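Local structure of effector protein B, substrate of the Dot/Icm secretion system (Legionella drancourtii, 4JVS) at residues A[119-124]-A[136-141]; A[111-116]-A[243-248]; A[23-28]-A[55-60]. The protein probably acts as a GTPase-activating protein secreted into host cells by the Dot/Icm system, its GAP domain, the part described here, speeding GTP hydrolysis by a small GTPase. All coordinates share one frame; numbering follows the deposited sequence.

In the fold
From the N terminus, interaction 3 closes first: the segments 23-28 and 55-60 meet around an excursion that contains helix 34-45, ending as helix 60-80 begins. Interaction 2 opens next at 111-116 and closes only at 243-248, joining the N-terminal to the C-terminal subdomain of the GAP domain. Nested inside that long loop is interaction 1, where helix 118-124 packs on 136-141 beside the bound nucleotide. Interactions 1 and 2 touch, with Phe138 packed on Tyr116 and the Tyr141 hydroxyl probably hydrogen-bonded to Ile113 O, though modelled too close to be certain. Interaction 3 stands apart, its centre about 30 Å from that of interaction 1 and about 41 Å from that of interaction 2.

Interaction 1 (A[119-124]-A[136-141]); sequences SVILRH and LRFAPY. With GDP (guanosine-5'-diphosphate), chain D; AF3 (aluminum fluoride), chain E.
His124 and Phe138 bring their CA atoms within 6.3 Å where the end of helix 118-124 meets the irregular chain after strand 135-136, while Ile121 faces Tyr141. No hydrogen bond crosses between the segments; rings and methyl groups do the joining. Phe138 presents one ring face to the helix because chi1 (-166°) sets CG opposite the backbone N. His124 CD2 sits over the centre of that face, 3.4 Å from Phe138 CE1, and His124 CB makes a CH-pi contact on it. The two ring planes are inclined at 48°, an oblique aromatic pair, and His124 NE2 is hydrogen-bonded to Glu252 OE1. Arg137 turns the other way and extends its chain to the nucleotide. Residues of another protein's chain also hydrogen-bond the GDP and aluminium fluoride, so Arg137 reaches in from outside that chain, consistent with the arginine finger of a GAP. Arg137 NH2 donates to GDP O1B at 3.2 Å, and both terminal nitrogens make weak bonds to F3 of the aluminium fluoride, near the guanidinium plane. Besides its fluorides, the aluminium is bound by GDP O1B and a water, as in mimics of the GTP hydrolysis transition state. Ile121 CG1 meets the edge of the Phe138 ring, 3.9 Å from Phe138 CE2. Ile121 CD1 lies over one face of the Tyr141 ring, 3.8 Å from its centroid, and Tyr141 OH is hydrogen-bonded to Asn93.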
loop_
_atom_site.group_PDB
_atom_site.type_symbol
_atom_site.label_atom_id
_atom_site.label_comp_id
_atom_site.label_asym_id
_atom_site.label_seq_id
_atom_site.Cartn_x
_atom_site.Cartn_y
_atom_site.Cartn_z
ATOM N N SER A 119 -1.257 14.637 9.126
ATOM C CA SER A 119 0.059 14.044 9.354
ATOM C C SER A 119 0.011 12.575 9.798
ATOM O O SER A 119 0.963 11.820 9.593
ATOM C CB SER A 119 0.850 14.867 10.375
ATOM O OG SER A 119 1.436 16.004 9.769
ATOM N N VAL A 120 -1.086 12.172 10.419
ATOM C CA VAL A 120 -1.247 10.771 10.787
ATOM C C VAL A 120 -1.562 9.926 9.537
ATOM O O VAL A 120 -0.974 8.862 9.313
ATOM C CB VAL A 120 -2.344 10.602 11.837
ATOM C CG1 VAL A 120 -2.316 9.207 12.384
ATOM C CG2 VAL A 120 -2.145 11.610 12.949
ATOM N N ILE A 121 -2.490 10.418 8.729
ATOM C CA ILE A 121 -2.786 9.824 7.445
ATOM C C ILE A 121 -1.493 9.700 6.633
ATOM O O ILE A 121 -1.149 8.604 6.163
ATOM C CB ILE A 121 -3.843 10.661 6.694
ATOM C CG1 ILE A 121 -5.144 10.705 7.509
ATOM C CG2 ILE A 121 -4.104 10.090 5.306
ATOM C CD1 ILE A 121 -6.126 11.793 7.100
ATOM N N LEU A 122 -0.766 10.813 6.499
ATOM C CA LEU A 122 0.514 10.818 5.789
ATOM C C LEU A 122 1.474 9.740 6.292
ATOM O O LEU A 122 2.036 8.980 5.497
ATOM C CB LEU A 122 1.185 12.174 5.906
ATOM C CG LEU A 122 2.509 12.278 5.153
ATOM C CD1 LEU A 122 2.245 12.118 3.658
ATOM C CD2 LEU A 122 3.236 13.595 5.470
ATOM N N ARG A 123 1.630 9.629 7.584
ATOM C CA ARG A 123 2.414 8.568 8.151
ATOM C C ARG A 123 1.882 7.207 7.861
ATOM O O ARG A 123 2.618 6.289 7.699
ATOM C CB ARG A 123 2.441 8.724 9.643
ATOM C CG ARG A 123 3.428 9.660 10.168
ATOM C CD ARG A 123 3.161 9.780 11.606
ATOM N NE ARG A 123 3.995 10.735 12.301
ATOM C CZ ARG A 123 3.549 11.854 12.852
ATOM N NH1 ARG A 123 4.361 12.645 13.497
ATOM N NH2 ARG A 123 2.292 12.186 12.772
ATOM N N HIS A 124 0.584 7.064 7.845
ATOM C CA HIS A 124 -0.024 5.758 7.632
ATOM C C HIS A 124 0.196 5.225 6.231
ATOM O O HIS A 124 0.486 4.039 6.045
ATOM C CB HIS A 124 -1.520 5.811 7.926
ATOM C CG HIS A 124 -1.861 5.526 9.352
ATOM N ND1 HIS A 124 -1.031 4.809 10.185
ATOM C CD2 HIS A 124 -2.936 5.873 10.100
ATOM C CE1 HIS A 124 -1.576 4.728 11.385
ATOM N NE2 HIS A 124 -2.734 5.363 11.360
ATOM N N LEU A 136 1.528 -1.280 6.450
ATOM C CA LEU A 136 0.339 -1.656 7.207
ATOM C C LEU A 136 -0.819 -0.851 6.640
ATOM O O LEU A 136 -0.782 0.381 6.625
ATOM C CB LEU A 136 0.529 -1.392 8.704
ATOM C CG LEU A 136 1.035 -2.584 9.521
ATOM C CD1 LEU A 136 2.371 -3.098 9.003
ATOM C CD2 LEU A 136 1.121 -2.251 10.984
ATOM N N ARG A 137 -1.830 -1.563 6.153
ATOM C CA ARG A 137 -2.956 -0.970 5.432
ATOM C C ARG A 137 -3.707 0.131 6.155
ATOM O O ARG A 137 -3.967 0.047 7.363
ATOM C CB ARG A 137 -3.957 -2.046 5.030
ATOM C CG ARG A 137 -3.487 -2.928 3.917
ATOM C CD ARG A 137 -4.629 -3.761 3.415
ATOM N NE ARG A 137 -4.226 -4.505 2.239
ATOM C CZ ARG A 137 -4.147 -3.979 1.028
ATOM N NH1 ARG A 137 -4.446 -2.705 0.838
ATOM N NH2 ARG A 137 -3.761 -4.729 0.010
ATOM N N PHE A 138 -4.061 1.159 5.387
ATOM C CA PHE A 138 -4.892 2.248 5.872
ATOM C C PHE A 138 -5.896 2.574 4.765
ATOM O O PHE A 138 -5.942 3.689 4.240
ATOM C CB PHE A 138 -4.027 3.454 6.227
ATOM C CG PHE A 138 -4.733 4.484 7.040
ATOM C CD1 PHE A 138 -5.373 4.135 8.222
ATOM C CD2 PHE A 138 -4.755 5.809 6.638
ATOM C CE1 PHE A 138 -6.033 5.101 8.991
ATOM C CE2 PHE A 138 -5.409 6.770 7.397
ATOM C CZ PHE A 138 -6.047 6.413 8.576
ATOM N N ALA A 139 -6.703 1.572 4.425
ATOM C CA ALA A 139 -7.582 1.603 3.260
ATOM C C ALA A 139 -8.613 2.745 3.176
ATOM O O ALA A 139 -8.954 3.182 2.070
ATOM C CB ALA A 139 -8.270 0.248 3.094
ATOM N N PRO A 140 -9.135 3.229 4.324
ATOM C CA PRO A 140 -10.186 4.227 4.115
ATOM C C PRO A 140 -9.695 5.565 3.578
ATOM O O PRO A 140 -10.537 6.381 3.185
ATOM C CB PRO A 140 -10.786 4.398 5.516
ATOM C CG PRO A 140 -10.458 3.121 6.227
ATOM C CD PRO A 140 -9.100 2.777 5.728
ATOM N N TYR A 141 -8.379 5.791 3.550
ATOM C CA TYR A 141 -7.858 7.064 3.053
ATOM C C TYR A 141 -7.075 6.984 1.743
ATOM O O TYR A 141 -6.661 8.011 1.215
ATOM C CB TYR A 141 -7.063 7.802 4.134
ATOM C CG TYR A 141 -7.945 8.598 5.069
ATOM C CD1 TYR A 141 -8.384 9.874 4.726
ATOM C CD2 TYR A 141 -8.353 8.070 6.286
ATOM C CE1 TYR A 141 -9.204 10.609 5.578
ATOM C CE2 TYR A 141 -9.173 8.792 7.150
ATOM C CZ TYR A 141 -9.594 10.059 6.791
ATOM O OH TYR A 141 -10.408 10.765 7.651
HETATM P PB GDP D . -3.472 -6.136 -3.140
HETATM O O1B GDP D . -3.411 -4.600 -3.133
HETATM O O2B GDP D . -2.028 -6.658 -3.269
HETATM O O3B GDP D . -4.374 -6.648 -4.235
HETATM O O3A GDP D . -4.072 -6.578 -1.756
HETATM P PA GDP D . -4.165 -8.084 -1.306
HETATM O O1A GDP D . -3.247 -8.333 -0.136
HETATM O O2A GDP D . -3.789 -9.020 -2.413
HETATM O "O5'" GDP D . -5.668 -8.265 -0.907
HETATM C "C5'" GDP D . -5.853 -9.071 0.193
HETATM C "C4'" GDP D . -6.916 -8.565 1.138
HETATM O "O4'" GDP D . -8.213 -8.666 0.593
HETATM C "C3'" GDP D . -6.783 -9.532 2.244
HETATM O "O3'" GDP D . -6.237 -8.926 3.353
HETATM C "C2'" GDP D . -8.125 -10.139 2.399
HETATM O "O2'" GDP D . -8.794 -9.634 3.499
HETATM C "C1'" GDP D . -8.820 -9.818 1.114
HETATM N N9 GDP D . -8.886 -10.902 0.126
HETATM C C8 GDP D . -7.988 -11.185 -0.844
HETATM N N7 GDP D . -8.376 -12.228 -1.582
HETATM C C5 GDP D . -9.556 -12.661 -1.122
HETATM C C6 GDP D . -10.442 -13.749 -1.519
HETATM O O6 GDP D . -10.172 -14.492 -2.450
HETATM N N1 GDP D . -11.619 -13.923 -0.794
HETATM C C2 GDP D . -12.016 -13.108 0.305
HETATM N N2 GDP D . -13.250 -13.337 1.006
HETATM N N3 GDP D . -11.195 -12.096 0.676
HETATM C C4 GDP D . -9.918 -11.843 -0.037
HETATM AL AL AF3 E . -2.608 -3.239 -2.705
HETATM F F1 AF3 E . -2.707 -2.498 -4.205
HETATM F F2 AF3 E . -1.581 -4.551 -2.730
HETATM F F3 AF3 E . -2.737 -2.391 -1.264
HETATM O O HOH W 1 -0.478 -2.400 -2.892
#

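Interaction 2 (A[111-116]-A[243-248]); sequences AYIAHY and GDQLAT
Thr248, with chi1 at -63°, carries OG1 beside its own backbone N and CG2 anti to it, and this rotation turns the hydroxyl to Ala111 and the methyl to Ile113. The contact joins two subdomains of the LepB GAP fold: the chain leaving strand 110-111, in the N-terminal one, lies against the first turns of helix 243-253 in the C-terminal one. The Thr248 hydroxyl does double duty. It donates to Asp244 O, one turn earlier in the helix, with OG1 at 2.7 Å, the familiar way in which a helical threonine satisfies its side chain. It also receives a weak bond from Ala111 N, whose distance to OG1 is 3.0 Å. Thr248 N also donates to Asp244 O, so that oxygen has two donors, which come from opposite faces of its carbonyl plane.

A straighter bond comes from Gln245, whose chain is extended beyond CG and carries the amide to Tyr112. There NE2 donates to Tyr112 O at 3.1 Å with an N-H...O angle of 161°, almost along the C=O axis and close to the plane of the glutamine amide. Between the two polar links, Ala111 CB rests against the helix backbone, 3.8 Å from Gln245 CA. Ile113 starts a type I turn that ends at Tyr116, and Ile113 CD1 lies against Thr248 CG2, 3.4 Å away, the two side chains running antiparallel. Beyond the segments, Asp244 reaches Ser279 and Ala106 N with its carboxylate. Tyr116, whose OH is hydrogen-bonded to Glu252, lies roughly perpendicular to the Thr248 side chain, its OH 4.0 Å from Thr248 CG2.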
loop_
_atom_site.group_PDB
_atom_site.type_symbol
_atom_site.label_atom_id
_atom_site.label_comp_id
_atom_site.label_asym_id
_atom_site.label_seq_id
_atom_site.Cartn_x
_atom_site.Cartn_y
_atom_site.Cartn_z
ATOM N N ALA A 111 -11.641 1.835 9.909
ATOM C CA ALA A 111 -12.880 2.448 9.516
ATOM C C ALA A 111 -12.626 3.903 9.254
ATOM O O ALA A 111 -11.710 4.465 9.767
ATOM C CB ALA A 111 -13.915 2.267 10.590
ATOM N N TYR A 112 -13.407 4.503 8.393
ATOM C CA TYR A 112 -13.157 5.866 8.074
ATOM C C TYR A 112 -13.525 6.669 9.252
ATOM O O TYR A 112 -14.585 6.544 9.771
ATOM C CB TYR A 112 -13.987 6.288 6.895
ATOM C CG TYR A 112 -13.873 7.721 6.573
ATOM C CD1 TYR A 112 -14.808 8.611 6.999
ATOM C CD2 TYR A 112 -12.847 8.177 5.848
ATOM C CE1 TYR A 112 -14.703 9.933 6.722
ATOM C CE2 TYR A 112 -12.738 9.489 5.558
ATOM C CZ TYR A 112 -13.668 10.357 6.007
ATOM O OH TYR A 112 -13.542 11.672 5.703
ATOM N N ILE A 113 -12.609 7.508 9.667
ATOM C CA ILE A 113 -12.844 8.440 10.707
ATOM C C ILE A 113 -12.523 9.731 10.056
ATOM O O ILE A 113 -11.488 9.885 9.489
ATOM C CB ILE A 113 -11.925 8.168 11.877
ATOM C CG1 ILE A 113 -12.619 7.289 12.875
ATOM C CG2 ILE A 113 -11.636 9.428 12.601
ATOM C CD1 ILE A 113 -12.242 5.853 12.774
ATOM N N ALA A 114 -13.446 10.656 10.074
ATOM C CA ALA A 114 -13.230 11.919 9.365
ATOM C C ALA A 114 -12.299 12.817 10.162
ATOM O O ALA A 114 -11.796 13.822 9.660
ATOM C CB ALA A 114 -14.544 12.617 9.111
ATOM N N HIS A 115 -12.061 12.435 11.408
ATOM C CA HIS A 115 -11.330 13.271 12.335
ATOM C C HIS A 115 -9.836 12.988 12.365
ATOM O O HIS A 115 -9.132 13.527 13.212
ATOM C CB HIS A 115 -11.928 13.098 13.718
ATOM C CG HIS A 115 -13.419 13.213 13.735
ATOM N ND1 HIS A 115 -14.077 14.413 13.573
ATOM C CD2 HIS A 115 -14.383 12.276 13.877
ATOM C CE1 HIS A 115 -15.379 14.212 13.630
ATOM N NE2 HIS A 115 -15.593 12.923 13.812
ATOM N N TYR A 116 -9.346 12.153 11.450
ATOM C CA TYR A 116 -7.912 11.877 11.379
ATOM C C TYR A 116 -7.124 13.146 11.065
ATOM O O TYR A 116 -7.538 13.939 10.229
ATOM C CB TYR A 116 -7.609 10.803 10.324
ATOM C CG TYR A 116 -7.400 9.423 10.905
ATOM C CD1 TYR A 116 -6.271 9.136 11.651
ATOM C CD2 TYR A 116 -8.330 8.407 10.708
ATOM C CE1 TYR A 116 -6.070 7.888 12.191
ATOM C CE2 TYR A 116 -8.134 7.148 11.245
ATOM C CZ TYR A 116 -6.999 6.897 11.992
ATOM O OH TYR A 116 -6.773 5.656 12.542
ATOM N N GLY A 243 -19.409 0.758 15.971
ATOM C CA GLY A 243 -18.471 0.064 16.832
ATOM C C GLY A 243 -17.132 0.004 16.142
ATOM O O GLY A 243 -16.093 0.228 16.758
ATOM N N ASP A 244 -17.170 -0.290 14.849
ATOM C CA ASP A 244 -15.956 -0.341 14.051
ATOM C C ASP A 244 -15.187 0.986 14.053
ATOM O O ASP A 244 -13.962 1.000 14.182
ATOM C CB ASP A 244 -16.280 -0.745 12.617
ATOM C CG ASP A 244 -16.457 -2.242 12.454
ATOM O OD1 ASP A 244 -16.404 -2.973 13.468
ATOM O OD2 ASP A 244 -16.665 -2.686 11.302
ATOM N N GLN A 245 -15.909 2.094 13.897
ATOM C CA GLN A 245 -15.308 3.419 13.970
ATOM C C GLN A 245 -14.661 3.634 15.347
ATOM O O GLN A 245 -13.538 4.151 15.459
ATOM C CB GLN A 245 -16.359 4.503 13.687
ATOM C CG GLN A 245 -16.405 5.008 12.243
ATOM C CD GLN A 245 -17.612 5.911 11.958
ATOM O OE1 GLN A 245 -18.612 5.879 12.675
ATOM N NE2 GLN A 245 -17.515 6.718 10.908
ATOM N N LEU A 246 -15.366 3.220 16.394
ATOM C CA LEU A 246 -14.905 3.449 17.756
ATOM C C LEU A 246 -13.656 2.628 18.075
ATOM O O LEU A 246 -12.708 3.135 18.673
ATOM C CB LEU A 246 -16.027 3.153 18.758
ATOM C CG LEU A 246 -17.216 4.119 18.854
ATOM C CD1 LEU A 246 -18.335 3.498 19.654
ATOM C CD2 LEU A 246 -16.797 5.421 19.486
ATOM N N ALA A 247 -13.670 1.359 17.668
ATOM C CA ALA A 247 -12.533 0.451 17.831
ATOM C C ALA A 247 -11.318 0.935 17.047
ATOM O O ALA A 247 -10.186 0.834 17.524
ATOM C CB ALA A 247 -12.913 -0.951 17.381
ATOM N N THR A 248 -11.559 1.438 15.837
ATOM C CA THR A 248 -10.512 2.066 15.046
ATOM C C THR A 248 -9.817 3.181 15.834
ATOM O O THR A 248 -8.589 3.294 15.816
ATOM C CB THR A 248 -11.067 2.629 13.727
ATOM O OG1 THR A 248 -11.579 1.557 12.935
ATOM C CG2 THR A 248 -9.977 3.346 12.930
#

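Interaction 3 (A[23-28]-A[55-60]); sequences PPLLQM and TEEVNF
The carbonyl oxygen of Leu26 has only packing neighbours in the facing segment, Val58 CG2 at 3.7 Å and, more loosely, Glu57 CB at 4.3 Å. No hydrogen bond passes between 23-28 and 55-60, though the backbone of Leu26 is bonded to Arg54, just before the second segment. Leu26, Thr55 and Val58 form the buried side of the contact. Leu26 CB meets Val58 CG2, and Leu26 CD1 lies 3.9 Å from Thr55 CG2, the two side chains running side by side in the same direction. Helix 34-45 and helix 156-177 cover this leucine further, through Trp41 and Leu174. Toward the surface, Leu25 crosses the extended chain of Glu57 at about a right angle, with CD2 3.9 Å from OE1. Gln27 runs alongside the same glutamate, but its NE2 stays 3.8 Å from OE2 and the amide and carboxylate planes are almost perpendicular. Met28, with CG beside its backbone N (chi1 -63°) and chi2 nearly extended (-161°), carries SD to 3.9 Å from Asn59 O, while Asn59 OD1 caps helix 60-80 at Gln62 N. This chemistry is consistent with apolar packing between the segments, the Arg54 bonds adding a backbone tie and the charged and amide ends lying toward solvent.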
loop_
_atom_site.group_PDB
_atom_site.type_symbol
_atom_site.label_atom_id
_atom_site.label_comp_id
_atom_site.label_asym_id
_atom_site.label_seq_id
_atom_site.Cartn_x
_atom_site.Cartn_y
_atom_site.Cartn_z
ATOM N N PRO A 23 32.574 -2.434 -7.622
ATOM C CA PRO A 23 31.257 -2.091 -7.071
ATOM C C PRO A 23 31.371 -1.632 -5.625
ATOM O O PRO A 23 31.966 -2.338 -4.813
ATOM C CB PRO A 23 30.490 -3.417 -7.143
ATOM C CG PRO A 23 31.533 -4.475 -7.231
ATOM C CD PRO A 23 32.639 -3.849 -8.026
ATOM N N PRO A 24 30.822 -0.450 -5.311
ATOM C CA PRO A 24 30.877 0.118 -3.965
ATOM C C PRO A 24 29.940 -0.602 -3.008
ATOM O O PRO A 24 28.955 -1.185 -3.453
ATOM C CB PRO A 24 30.402 1.552 -4.180
ATOM C CG PRO A 24 29.605 1.507 -5.399
ATOM C CD PRO A 24 30.220 0.481 -6.275
ATOM N N LEU A 25 30.247 -0.547 -1.713
ATOM C CA LEU A 25 29.479 -1.245 -0.687
ATOM C C LEU A 25 28.580 -0.283 0.079
ATOM O O LEU A 25 29.064 0.604 0.782
ATOM C CB LEU A 25 30.438 -1.913 0.299
ATOM C CG LEU A 25 29.890 -2.736 1.464
ATOM C CD1 LEU A 25 29.560 -4.139 1.015
ATOM C CD2 LEU A 25 30.914 -2.775 2.559
ATOM N N LEU A 26 27.273 -0.455 -0.054
ATOM C CA LEU A 26 26.343 0.366 0.705
ATOM C C LEU A 26 26.398 -0.017 2.173
ATOM O O LEU A 26 26.197 -1.181 2.526
ATOM C CB LEU A 26 24.922 0.200 0.185
ATOM C CG LEU A 26 24.732 0.449 -1.304
ATOM C CD1 LEU A 26 23.278 0.259 -1.644
ATOM C CD2 LEU A 26 25.225 1.839 -1.699
ATOM N N GLN A 27 26.670 0.968 3.021
ATOM C CA GLN A 27 26.765 0.741 4.457
ATOM C C GLN A 27 25.849 1.663 5.248
ATOM O O GLN A 27 25.600 2.803 4.840
ATOM C CB GLN A 27 28.210 0.905 4.933
ATOM C CG GLN A 27 29.006 -0.390 4.922
ATOM C CD GLN A 27 30.350 -0.245 5.599
ATOM O OE1 GLN A 27 31.168 0.595 5.206
ATOM N NE2 GLN A 27 30.588 -1.058 6.627
ATOM N N MET A 28 25.370 1.204 6.389
ATOM C CA MET A 28 24.458 1.997 7.174
ATOM C C MET A 28 25.107 2.576 8.390
ATOM O O MET A 28 25.734 1.906 9.159
ATOM C CB MET A 28 23.262 1.199 7.562
ATOM C CG MET A 28 22.457 0.758 6.382
ATOM S SD MET A 28 20.828 0.320 6.893
ATOM C CE MET A 28 20.393 1.674 7.946
ATOM N N THR A 55 24.731 -4.758 -1.852
ATOM C CA THR A 55 23.708 -4.474 -0.859
ATOM C C THR A 55 23.668 -5.532 0.228
ATOM O O THR A 55 22.688 -5.638 0.968
ATOM C CB THR A 55 22.329 -4.442 -1.510
ATOM O OG1 THR A 55 22.042 -5.729 -2.067
ATOM C CG2 THR A 55 22.285 -3.405 -2.613
ATOM N N GLU A 56 24.738 -6.314 0.321
ATOM C CA GLU A 56 24.812 -7.442 1.253
ATOM C C GLU A 56 24.784 -6.996 2.720
ATOM O O GLU A 56 24.212 -7.672 3.572
ATOM C CB GLU A 56 26.077 -8.272 0.979
ATOM C CG GLU A 56 26.765 -7.974 -0.374
ATOM C CD GLU A 56 25.957 -8.454 -1.586
ATOM O OE1 GLU A 56 26.078 -7.840 -2.672
ATOM O OE2 GLU A 56 25.201 -9.446 -1.454
ATOM N N GLU A 57 25.398 -5.855 3.012
ATOM C CA GLU A 57 25.503 -5.388 4.392
ATOM C C GLU A 57 24.389 -4.415 4.788
ATOM O O GLU A 57 24.422 -3.816 5.874
ATOM C CB GLU A 57 26.890 -4.800 4.656
ATOM C CG GLU A 57 27.999 -5.801 4.375
ATOM C CD GLU A 57 29.314 -5.446 5.042
ATOM O OE1 GLU A 57 30.351 -6.009 4.618
ATOM O OE2 GLU A 57 29.304 -4.616 5.983
ATOM N N VAL A 58 23.399 -4.282 3.909
ATOM C CA VAL A 58 22.237 -3.447 4.175
ATOM C C VAL A 58 21.185 -4.242 4.964
ATOM O O VAL A 58 20.737 -5.300 4.532
ATOM C CB VAL A 58 21.636 -2.871 2.855
ATOM C CG1 VAL A 58 20.399 -2.026 3.127
ATOM C CG2 VAL A 58 22.670 -2.039 2.123
ATOM N N ASN A 59 20.814 -3.732 6.132
ATOM C CA ASN A 59 19.733 -4.314 6.909
ATOM C C ASN A 59 18.422 -3.598 6.613
ATOM O O ASN A 59 18.189 -2.488 7.093
ATOM C CB ASN A 59 20.049 -4.235 8.400
ATOM C CG ASN A 59 18.981 -4.882 9.267
ATOM O OD1 ASN A 59 17.809 -4.958 8.902
ATOM N ND2 ASN A 59 19.384 -5.338 10.440
ATOM N N PHE A 60 17.555 -4.260 5.856
ATOM C CA PHE A 60 16.333 -3.630 5.379
ATOM C C PHE A 60 15.375 -3.191 6.489
ATOM O O PHE A 60 14.755 -2.130 6.380
ATOM C CB PHE A 60 15.658 -4.489 4.312
ATOM C CG PHE A 60 16.386 -4.474 3.005
ATOM C CD1 PHE A 60 16.311 -3.376 2.174
ATOM C CD2 PHE A 60 17.173 -5.534 2.622
ATOM C CE1 PHE A 60 16.998 -3.352 0.970
ATOM C CE2 PHE A 60 17.858 -5.513 1.429
ATOM C CZ PHE A 60 17.776 -4.421 0.606
#